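Local coordinates for protein Ent-copalyl diphosphate synthase (Streptomyces platensis, PDB 5BP8) that is a mainly helical protein of the terpene cyclase class, whose C-terminal part is related to the squalene-hopene cyclase family, at residues Q264-N269 against T310-F315; H354-L359 against L411-F416; L268-A273 against I507-L512. All coordinates share one frame; numbering follows the deposited sequence.

Interaction 1. Residues Q264-N269 against T310-F315; sequences QAWVLN and TAAVLF
Asn269 reaches across to the backbone of the other helix, where its ND2 donates a hydrogen bond to Ala312 O at 3.1 Å. The bond is fairly straight, with an N-H...O angle of 159°, and the acceptor lies close to the plane of the side-chain amide, while the donor stands tilted from the carbonyl plane. With CG beside the backbone N (chi1 -70°), Asn269 also sets its OD1 3.6 Å from Phe315 CD2, the amide and ring planes 37° apart. Ala312 CB, next to the bonded carbonyl, presses against the six-membered end of the indole, only 3.2 Å from Trp266 CZ3. Further along the interface Ala265 CB meets Val313 CG2 at 3.7 Å, and Ala265 CB and Ala312 CB lie 4.0 Å from each other. With such small groups between them, the axes of the two short segments come within 8.6 Å. Behind the first shell, Gln319 NE2 gives Asn269 OD1 a weak hydrogen bond, the Phe315 ring packs edge-to-face with His361, and Trp266 NE1 has a weak hydrogen bond to Tyr404 OH. One amide thus binds a main-chain carbonyl directly in an otherwise close-fitting, largely apolar helix-on-helix interface, giving it a directional polar tie.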
loop_
_atom_site.group_PDB
_atom_site.type_symbol
_atom_site.label_atom_id
_atom_site.label_comp_id
_atom_site.label_asym_id
_atom_site.label_seq_id
_atom_site.Cartn_x
_atom_site.Cartn_y
_atom_site.Cartn_z
ATOM N N GLN A 264 0.428 5.710 -12.205
ATOM C CA GLN A 264 0.014 6.225 -13.531
ATOM C C GLN A 264 -1.444 5.855 -13.819
ATOM O O GLN A 264 -2.234 6.726 -14.197
ATOM C CB GLN A 264 0.922 5.720 -14.635
ATOM C CG GLN A 264 2.291 6.359 -14.589
ATOM C CD GLN A 264 3.282 5.824 -15.611
ATOM O OE1 GLN A 264 3.181 4.695 -16.104
ATOM N NE2 GLN A 264 4.306 6.620 -15.873
ATOM N N ALA A 265 -1.800 4.588 -13.602
ATOM C CA ALA A 265 -3.170 4.128 -13.884
ATOM C C ALA A 265 -4.204 4.762 -12.961
ATOM O O ALA A 265 -5.283 5.179 -13.396
ATOM C CB ALA A 265 -3.241 2.624 -13.770
ATOM N N TRP A 266 -3.882 4.817 -11.670
ATOM C CA TRP A 266 -4.825 5.374 -10.705
ATOM C C TRP A 266 -5.034 6.883 -10.938
ATOM O O TRP A 266 -6.168 7.367 -10.903
ATOM C CB TRP A 266 -4.413 5.062 -9.252
ATOM C CG TRP A 266 -5.061 3.759 -8.637
ATOM C CD1 TRP A 266 -5.996 3.715 -7.637
ATOM C CD2 TRP A 266 -4.814 2.367 -9.007
ATOM N NE1 TRP A 266 -6.325 2.412 -7.340
ATOM C CE2 TRP A 266 -5.625 1.560 -8.157
ATOM C CE3 TRP A 266 -4.015 1.737 -9.980
ATOM C CZ2 TRP A 266 -5.632 0.135 -8.223
ATOM C CZ3 TRP A 266 -3.988 0.292 -10.016
ATOM C CH2 TRP A 266 -4.802 -0.476 -9.158
ATOM N N VAL A 267 -3.961 7.608 -11.226
ATOM C CA VAL A 267 -4.064 9.015 -11.554
ATOM C C VAL A 267 -4.922 9.210 -12.806
ATOM O O VAL A 267 -5.859 10.029 -12.806
ATOM C CB VAL A 267 -2.689 9.680 -11.754
ATOM C CG1 VAL A 267 -2.862 11.075 -12.332
ATOM C CG2 VAL A 267 -1.931 9.762 -10.426
ATOM N N LEU A 268 -4.615 8.463 -13.868
ATOM C CA LEU A 268 -5.410 8.571 -15.087
ATOM C C LEU A 268 -6.882 8.203 -14.883
ATOM O O LEU A 268 -7.778 8.895 -15.397
ATOM C CB LEU A 268 -4.794 7.715 -16.189
ATOM C CG LEU A 268 -3.501 8.256 -16.778
ATOM C CD1 LEU A 268 -2.847 7.189 -17.625
ATOM C CD2 LEU A 268 -3.811 9.517 -17.587
ATOM N N ASN A 269 -7.164 7.148 -14.117
ATOM C CA ASN A 269 -8.563 6.762 -13.875
ATOM C C ASN A 269 -9.324 7.747 -13.009
ATOM O O ASN A 269 -10.506 8.006 -13.242
ATOM C CB ASN A 269 -8.692 5.335 -13.317
ATOM C CG ASN A 269 -8.334 4.279 -14.355
ATOM O OD1 ASN A 269 -8.562 4.459 -15.562
ATOM N ND2 ASN A 269 -7.755 3.175 -13.895
ATOM N N THR A 310 -3.333 -4.831 -13.562
ATOM C CA THR A 310 -3.559 -5.104 -14.990
ATOM C C THR A 310 -4.892 -4.477 -15.424
ATOM O O THR A 310 -4.944 -3.774 -16.438
ATOM C CB THR A 310 -3.535 -6.622 -15.284
ATOM O OG1 THR A 310 -2.228 -7.138 -15.004
ATOM C CG2 THR A 310 -3.833 -6.908 -16.766
ATOM N N ALA A 311 -5.947 -4.715 -14.645
ATOM C CA ALA A 311 -7.288 -4.186 -14.951
ATOM C C ALA A 311 -7.285 -2.659 -14.926
ATOM O O ALA A 311 -7.793 -2.021 -15.833
ATOM C CB ALA A 311 -8.317 -4.738 -13.992
ATOM N N ALA A 312 -6.653 -2.059 -13.910
ATOM C CA ALA A 312 -6.595 -0.604 -13.826
ATOM C C ALA A 312 -5.864 -0.001 -15.023
ATOM O O ALA A 312 -6.233 1.063 -15.515
ATOM C CB ALA A 312 -5.902 -0.154 -12.546
ATOM N N VAL A 313 -4.781 -0.643 -15.431
ATOM C CA VAL A 313 -3.966 -0.158 -16.514
ATOM C C VAL A 313 -4.709 -0.284 -17.852
ATOM O O VAL A 313 -4.700 0.661 -18.641
ATOM C CB VAL A 313 -2.590 -0.848 -16.540
ATOM C CG1 VAL A 313 -1.892 -0.631 -17.875
ATOM C CG2 VAL A 313 -1.726 -0.319 -15.421
ATOM N N LEU A 314 -5.377 -1.411 -18.071
ATOM C CA LEU A 314 -6.189 -1.602 -19.284
ATOM C C LEU A 314 -7.299 -0.564 -19.367
ATOM O O LEU A 314 -7.515 0.027 -20.419
ATOM C CB LEU A 314 -6.782 -2.998 -19.326
ATOM C CG LEU A 314 -5.800 -4.123 -19.658
ATOM C CD1 LEU A 314 -6.347 -5.481 -19.251
ATOM C CD2 LEU A 314 -5.490 -4.089 -21.160
ATOM N N PHE A 315 -7.971 -0.328 -18.249
ATOM C CA PHE A 315 -9.036 0.660 -18.147
ATOM C C PHE A 315 -8.489 2.056 -18.398
ATOM O O PHE A 315 -9.065 2.841 -19.162
ATOM C CB PHE A 315 -9.709 0.529 -16.750
ATOM C CG PHE A 315 -10.948 1.374 -16.527
ATOM C CD1 PHE A 315 -11.949 1.503 -17.487
ATOM C CD2 PHE A 315 -11.163 1.974 -15.271
ATOM C CE1 PHE A 315 -13.073 2.276 -17.221
ATOM C CE2 PHE A 315 -12.286 2.721 -14.999
ATOM C CZ PHE A 315 -13.256 2.869 -15.976
#

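Interaction 2. Residues H354-L359 against L411-F416; sequences HILEAL and LALAEF
Leu356 and Phe416 lie alongside each other and point in opposite directions, with Leu356 CG 3.9 Å from Phe416 CB. With CG anti to the backbone N (chi1 177°) the leucine branch is directed at the other helix, and its CD2 reaches Ala412 CB at 4.2 Å and Leu413 CD2 at the same distance. The phenyl ring presses against the backbone of the facing helix: Phe416 CE2 is 3.8 Å from Glu357 CA, and Glu357 O sits over one ring face. Glu357 CG, 3.8 Å from Ala412 CB, completes this dense part. The carboxylate end of Glu357 is held less directly, through a water that donates to Glu357 OE2 at 2.7 Å and to Leu411 O at 3.0 Å, bridging the two helices where they make no direct polar bond. The solvent side lies at Glu415, which is exposed, and at Phe416, which is partly so. Both segments belong to the region related to squalene-hopene cyclases, probably an alpha/alpha barrel. Helix 370-386 packs against the apolar side, with Ile377 on Leu356 and Leu385 on Leu413, whereas helix 307-319 meets helix 349-365 through Ala311 on Ile355 and Ala358.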
loop_
_atom_site.group_PDB
_atom_site.type_symbol
_atom_site.label_atom_id
_atom_site.label_comp_id
_atom_site.label_asym_id
_atom_site.label_seq_id
_atom_site.Cartn_x
_atom_site.Cartn_y
_atom_site.Cartn_z
ATOM N N HIS A 354 -12.291 -3.600 -10.222
ATOM C CA HIS A 354 -11.472 -3.025 -11.266
ATOM C C HIS A 354 -11.507 -3.871 -12.562
ATOM O O HIS A 354 -11.490 -3.326 -13.678
ATOM C CB HIS A 354 -10.041 -2.751 -10.733
ATOM C CG HIS A 354 -10.020 -1.702 -9.664
ATOM N ND1 HIS A 354 -9.087 -1.672 -8.643
ATOM C CD2 HIS A 354 -10.844 -0.652 -9.448
ATOM C CE1 HIS A 354 -9.350 -0.655 -7.845
ATOM N NE2 HIS A 354 -10.415 -0.025 -8.304
ATOM N N ILE A 355 -11.622 -5.177 -12.406
ATOM C CA ILE A 355 -11.786 -6.069 -13.545
ATOM C C ILE A 355 -13.142 -5.834 -14.210
ATOM O O ILE A 355 -13.224 -5.791 -15.438
ATOM C CB ILE A 355 -11.576 -7.539 -13.147
ATOM C CG1 ILE A 355 -10.098 -7.721 -12.796
ATOM C CG2 ILE A 355 -11.877 -8.488 -14.312
ATOM C CD1 ILE A 355 -9.793 -8.971 -12.042
ATOM N N LEU A 356 -14.170 -5.625 -13.412
ATOM C CA LEU A 356 -15.483 -5.274 -13.971
ATOM C C LEU A 356 -15.408 -4.006 -14.819
ATOM O O LEU A 356 -15.996 -3.947 -15.925
ATOM C CB LEU A 356 -16.525 -5.157 -12.878
ATOM C CG LEU A 356 -17.937 -4.733 -13.296
ATOM C CD1 LEU A 356 -18.484 -5.705 -14.315
ATOM C CD2 LEU A 356 -18.866 -4.666 -12.122
ATOM N N GLU A 357 -14.674 -2.997 -14.345
ATOM C CA GLU A 357 -14.488 -1.782 -15.123
ATOM C C GLU A 357 -13.717 -2.031 -16.418
ATOM O O GLU A 357 -14.124 -1.539 -17.474
ATOM C CB GLU A 357 -13.812 -0.681 -14.320
ATOM C CG GLU A 357 -14.616 -0.266 -13.084
ATOM C CD GLU A 357 -13.909 0.788 -12.261
ATOM O OE1 GLU A 357 -12.650 0.678 -12.102
ATOM O OE2 GLU A 357 -14.607 1.720 -11.789
ATOM N N ALA A 358 -12.590 -2.735 -16.349
ATOM C CA ALA A 358 -11.796 -2.940 -17.550
ATOM C C ALA A 358 -12.635 -3.681 -18.616
ATOM O O ALA A 358 -12.668 -3.276 -19.795
ATOM C CB ALA A 358 -10.541 -3.710 -17.245
ATOM N N LEU A 359 -13.291 -4.754 -18.191
ATOM C CA LEU A 359 -14.098 -5.568 -19.105
ATOM C C LEU A 359 -15.319 -4.815 -19.611
ATOM O O LEU A 359 -15.566 -4.758 -20.831
ATOM C CB LEU A 359 -14.502 -6.883 -18.455
ATOM C CG LEU A 359 -13.351 -7.801 -18.065
ATOM C CD1 LEU A 359 -13.909 -9.081 -17.498
ATOM C CD2 LEU A 359 -12.399 -8.110 -19.211
ATOM N N LEU A 411 -18.880 1.978 -7.368
ATOM C CA LEU A 411 -18.679 2.749 -8.595
ATOM C C LEU A 411 -18.551 1.861 -9.825
ATOM O O LEU A 411 -18.994 2.247 -10.905
ATOM C CB LEU A 411 -17.451 3.661 -8.493
ATOM C CG LEU A 411 -17.673 4.855 -7.542
ATOM C CD1 LEU A 411 -16.355 5.563 -7.249
ATOM C CD2 LEU A 411 -18.745 5.792 -8.093
ATOM N N ALA A 412 -17.944 0.688 -9.660
ATOM C CA ALA A 412 -17.852 -0.295 -10.730
ATOM C C ALA A 412 -19.264 -0.819 -11.049
ATOM O O ALA A 412 -19.655 -0.897 -12.226
ATOM C CB ALA A 412 -16.946 -1.438 -10.310
ATOM N N LEU A 413 -20.004 -1.176 -10.011
ATOM C CA LEU A 413 -21.383 -1.672 -10.187
ATOM C C LEU A 413 -22.341 -0.623 -10.748
ATOM O O LEU A 413 -23.279 -0.972 -11.489
ATOM C CB LEU A 413 -21.932 -2.220 -8.886
ATOM C CG LEU A 413 -21.407 -3.586 -8.453
ATOM C CD1 LEU A 413 -21.721 -3.773 -6.974
ATOM C CD2 LEU A 413 -21.959 -4.744 -9.272
ATOM N N ALA A 414 -22.145 0.641 -10.386
ATOM C CA ALA A 414 -22.997 1.725 -10.874
ATOM C C ALA A 414 -22.876 1.883 -12.397
ATOM O O ALA A 414 -23.871 2.054 -13.100
ATOM C CB ALA A 414 -22.655 3.033 -10.176
ATOM N N GLU A 415 -21.657 1.804 -12.896
ATOM C CA GLU A 415 -21.408 2.012 -14.306
ATOM C C GLU A 415 -21.593 0.729 -15.154
ATOM O O GLU A 415 -21.995 0.828 -16.327
ATOM C CB GLU A 415 -20.003 2.611 -14.511
ATOM C CG GLU A 415 -19.714 3.126 -15.929
ATOM C CD GLU A 415 -20.622 4.269 -16.403
ATOM O OE1 GLU A 415 -21.236 4.976 -15.572
ATOM O OE2 GLU A 415 -20.722 4.457 -17.649
ATOM N N PHE A 416 -21.310 -0.452 -14.594
ATOM C CA PHE A 416 -21.249 -1.690 -15.410
ATOM C C PHE A 416 -22.026 -2.886 -14.881
ATOM O O PHE A 416 -21.932 -3.961 -15.457
ATOM C CB PHE A 416 -19.796 -2.119 -15.579
ATOM C CG PHE A 416 -18.965 -1.100 -16.269
ATOM C CD1 PHE A 416 -19.172 -0.813 -17.615
ATOM C CD2 PHE A 416 -18.007 -0.386 -15.577
ATOM C CE1 PHE A 416 -18.417 0.149 -18.257
ATOM C CE2 PHE A 416 -17.257 0.573 -16.216
ATOM C CZ PHE A 416 -17.459 0.846 -17.553
HETATM O O HOH W 1 -16.867 2.646 -13.002
#

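Interaction 3. Residues L268-A273 against I507-L512; sequences LNSLAA and IRAARL. With SO4 (sulfate ion), chain C.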
loop_
_atom_site.group_PDB
_atom_site.type_symbol
_atom_site.label_atom_id
_atom_site.label_comp_id
_atom_site.label_asym_id
_atom_site.label_seq_id
_atom_site.Cartn_x
_atom_site.Cartn_y
_atom_site.Cartn_z
ATOM N N LEU A 268 -4.615 8.463 -13.868
ATOM C CA LEU A 268 -5.410 8.571 -15.087
ATOM C C LEU A 268 -6.882 8.203 -14.883
ATOM O O LEU A 268 -7.778 8.895 -15.397
ATOM C CB LEU A 268 -4.794 7.715 -16.189
ATOM C CG LEU A 268 -3.501 8.256 -16.778
ATOM C CD1 LEU A 268 -2.847 7.189 -17.625
ATOM C CD2 LEU A 268 -3.811 9.517 -17.587
ATOM N N ASN A 269 -7.164 7.148 -14.117
ATOM C CA ASN A 269 -8.563 6.762 -13.875
ATOM C C ASN A 269 -9.324 7.747 -13.009
ATOM O O ASN A 269 -10.506 8.006 -13.242
ATOM C CB ASN A 269 -8.692 5.335 -13.317
ATOM C CG ASN A 269 -8.334 4.279 -14.355
ATOM O OD1 ASN A 269 -8.562 4.459 -15.562
ATOM N ND2 ASN A 269 -7.755 3.175 -13.895
ATOM N N SER A 270 -8.650 8.334 -12.030
ATOM C CA SER A 270 -9.268 9.381 -11.233
ATOM C C SER A 270 -9.611 10.595 -12.098
ATOM O O SER A 270 -10.723 11.123 -12.009
ATOM C CB SER A 270 -8.340 9.792 -10.088
ATOM O OG SER A 270 -8.305 8.762 -9.114
ATOM N N LEU A 271 -8.676 11.023 -12.932
ATOM C CA LEU A 271 -8.907 12.180 -13.818
ATOM C C LEU A 271 -9.995 11.923 -14.847
ATOM O O LEU A 271 -10.766 12.839 -15.161
ATOM C CB LEU A 271 -7.623 12.608 -14.509
ATOM C CG LEU A 271 -6.850 13.704 -13.773
ATOM C CD1 LEU A 271 -6.957 13.602 -12.258
ATOM C CD2 LEU A 271 -5.397 13.638 -14.194
ATOM N N ALA A 272 -10.081 10.692 -15.345
ATOM C CA ALA A 272 -11.172 10.322 -16.275
ATOM C C ALA A 272 -12.523 10.396 -15.613
ATOM O O ALA A 272 -13.512 10.769 -16.238
ATOM C CB ALA A 272 -10.947 8.931 -16.835
ATOM N N ALA A 273 -12.567 10.031 -14.337
ATOM C CA ALA A 273 -13.787 10.055 -13.550
ATOM C C ALA A 273 -14.194 11.466 -13.155
ATOM O O ALA A 273 -15.371 11.715 -12.868
ATOM C CB ALA A 273 -13.627 9.208 -12.295
ATOM N N ILE A 507 -3.562 9.861 -3.853
ATOM C CA ILE A 507 -4.536 10.528 -3.011
ATOM C C ILE A 507 -4.872 11.934 -3.553
ATOM O O ILE A 507 -6.038 12.310 -3.591
ATOM C CB ILE A 507 -4.040 10.585 -1.551
ATOM C CG1 ILE A 507 -3.910 9.168 -0.981
ATOM C CG2 ILE A 507 -4.998 11.394 -0.680
ATOM C CD1 ILE A 507 -3.115 9.117 0.327
ATOM N N ARG A 508 -3.859 12.670 -3.987
ATOM C CA ARG A 508 -4.058 13.999 -4.558
ATOM C C ARG A 508 -4.992 13.915 -5.766
ATOM O O ARG A 508 -5.839 14.798 -5.962
ATOM C CB ARG A 508 -2.730 14.667 -4.930
ATOM C CG ARG A 508 -1.872 15.002 -3.707
ATOM C CD ARG A 508 -0.600 15.772 -4.015
ATOM N NE ARG A 508 -0.886 17.196 -4.126
ATOM C CZ ARG A 508 -0.017 18.189 -3.915
ATOM N NH1 ARG A 508 1.254 17.968 -3.548
ATOM N NH2 ARG A 508 -0.440 19.439 -4.068
ATOM N N ALA A 509 -4.855 12.851 -6.562
ATOM C CA ALA A 509 -5.703 12.697 -7.750
ATOM C C ALA A 509 -7.141 12.403 -7.359
ATOM O O ALA A 509 -8.081 12.903 -7.972
ATOM C CB ALA A 509 -5.151 11.633 -8.684
ATOM N N ALA A 510 -7.320 11.606 -6.309
ATOM C CA ALA A 510 -8.624 11.333 -5.783
ATOM C C ALA A 510 -9.313 12.587 -5.248
ATOM O O ALA A 510 -10.524 12.790 -5.458
ATOM C CB ALA A 510 -8.548 10.251 -4.705
ATOM N N ARG A 511 -8.543 13.426 -4.576
ATOM C CA ARG A 511 -9.050 14.680 -4.040
ATOM C C ARG A 511 -9.505 15.591 -5.192
ATOM O O ARG A 511 -10.597 16.154 -5.157
ATOM C CB ARG A 511 -8.007 15.389 -3.192
ATOM C CG ARG A 511 -8.441 16.754 -2.680
ATOM C CD ARG A 511 -7.329 17.439 -1.895
ATOM N NE ARG A 511 -7.772 18.682 -1.274
ATOM C CZ ARG A 511 -7.674 19.904 -1.814
ATOM N NH1 ARG A 511 -7.148 20.101 -3.018
ATOM N NH2 ARG A 511 -8.093 20.951 -1.124
ATOM N N LEU A 512 -8.667 15.685 -6.208
ATOM C CA LEU A 512 -8.992 16.541 -7.366
ATOM C C LEU A 512 -10.303 16.100 -8.028
ATOM O O LEU A 512 -11.186 16.934 -8.292
ATOM C CB LEU A 512 -7.834 16.569 -8.347
ATOM C CG LEU A 512 -8.071 17.350 -9.660
ATOM C CD1 LEU A 512 -8.436 18.789 -9.379
ATOM C CD2 LEU A 512 -6.854 17.289 -10.560
HETATM S S SO4 C . -7.831 24.106 -3.226
HETATM O O1 SO4 C . -9.045 24.773 -3.771
HETATM O O2 SO4 C . -8.128 23.677 -1.849
HETATM O O3 SO4 C . -6.689 25.047 -3.201
HETATM O O4 SO4 C . -7.479 22.952 -4.087
#
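Ser270 faces Ala509 through its methylene rather than its hydroxyl: Ser270 CB lies 3.9 Å from Ala509 CB and 3.8 Å from Ala509 O. The rotation about chi1 (-72°) keeps OG beside its own backbone N, and the hydroxyl turns back along its own helix, where it is hydrogen-bonded to Trp266 O. One residue on, Leu271 and Leu512 cross obliquely, meeting through a single methyl each, Leu271 CD1 and Leu512 CD2, 4.1 Å apart. The two segments run almost parallel, 4° between their directions, their axes approaching to 8.6 Å, and the join is small, made of a serine methylene, alanine and leucine methyls and a main-chain carbonyl. It is plain helix-on-helix packing.

Arg511 takes no part in that packing. Its chain stretches out to a sulfate, probably from the crystallisation liquor, and grips it with the guanidinium edge, the sulfur lying in the plane: Arg511 NH1 donates to O4 at 3.1 Å and Arg511 NH2 to O2 at 2.8 Å. Arg511 NH2 also donates to Leu482 O, and Arg8 NH2 is also hydrogen-bonded to the sulfate. The N-terminal helix 7-20 lies over the leucine side, with Leu16 on Leu271, Leu15 on Ala509 and Glu11 on Leu512, while helix 449-461 brings Tyr454 onto Ala510 and Arg461 onto Ala273.

In the fold
Helix 260-274 takes part in two contacts: it packs on helix 307-319 in interaction 1 and on helix 504-518 in interaction 3. The centres of these two interactions lie 11 Å apart, and they share Leu268 and Asn269. Interaction 2, between helices 349-365 and 402-416, follows interaction 1 along the chain and is nested within the loop that interaction 3 closes. Interactions 1 and 2 have centres 12 Å apart and touch, for example, where Ala311 CB meets His354 O at 3.5 Å. Interactions 2 and 3 do not touch. Interaction 3 brings the chain's last helix against one from its middle, while interactions 1 and 2 add helices between these two in sequence.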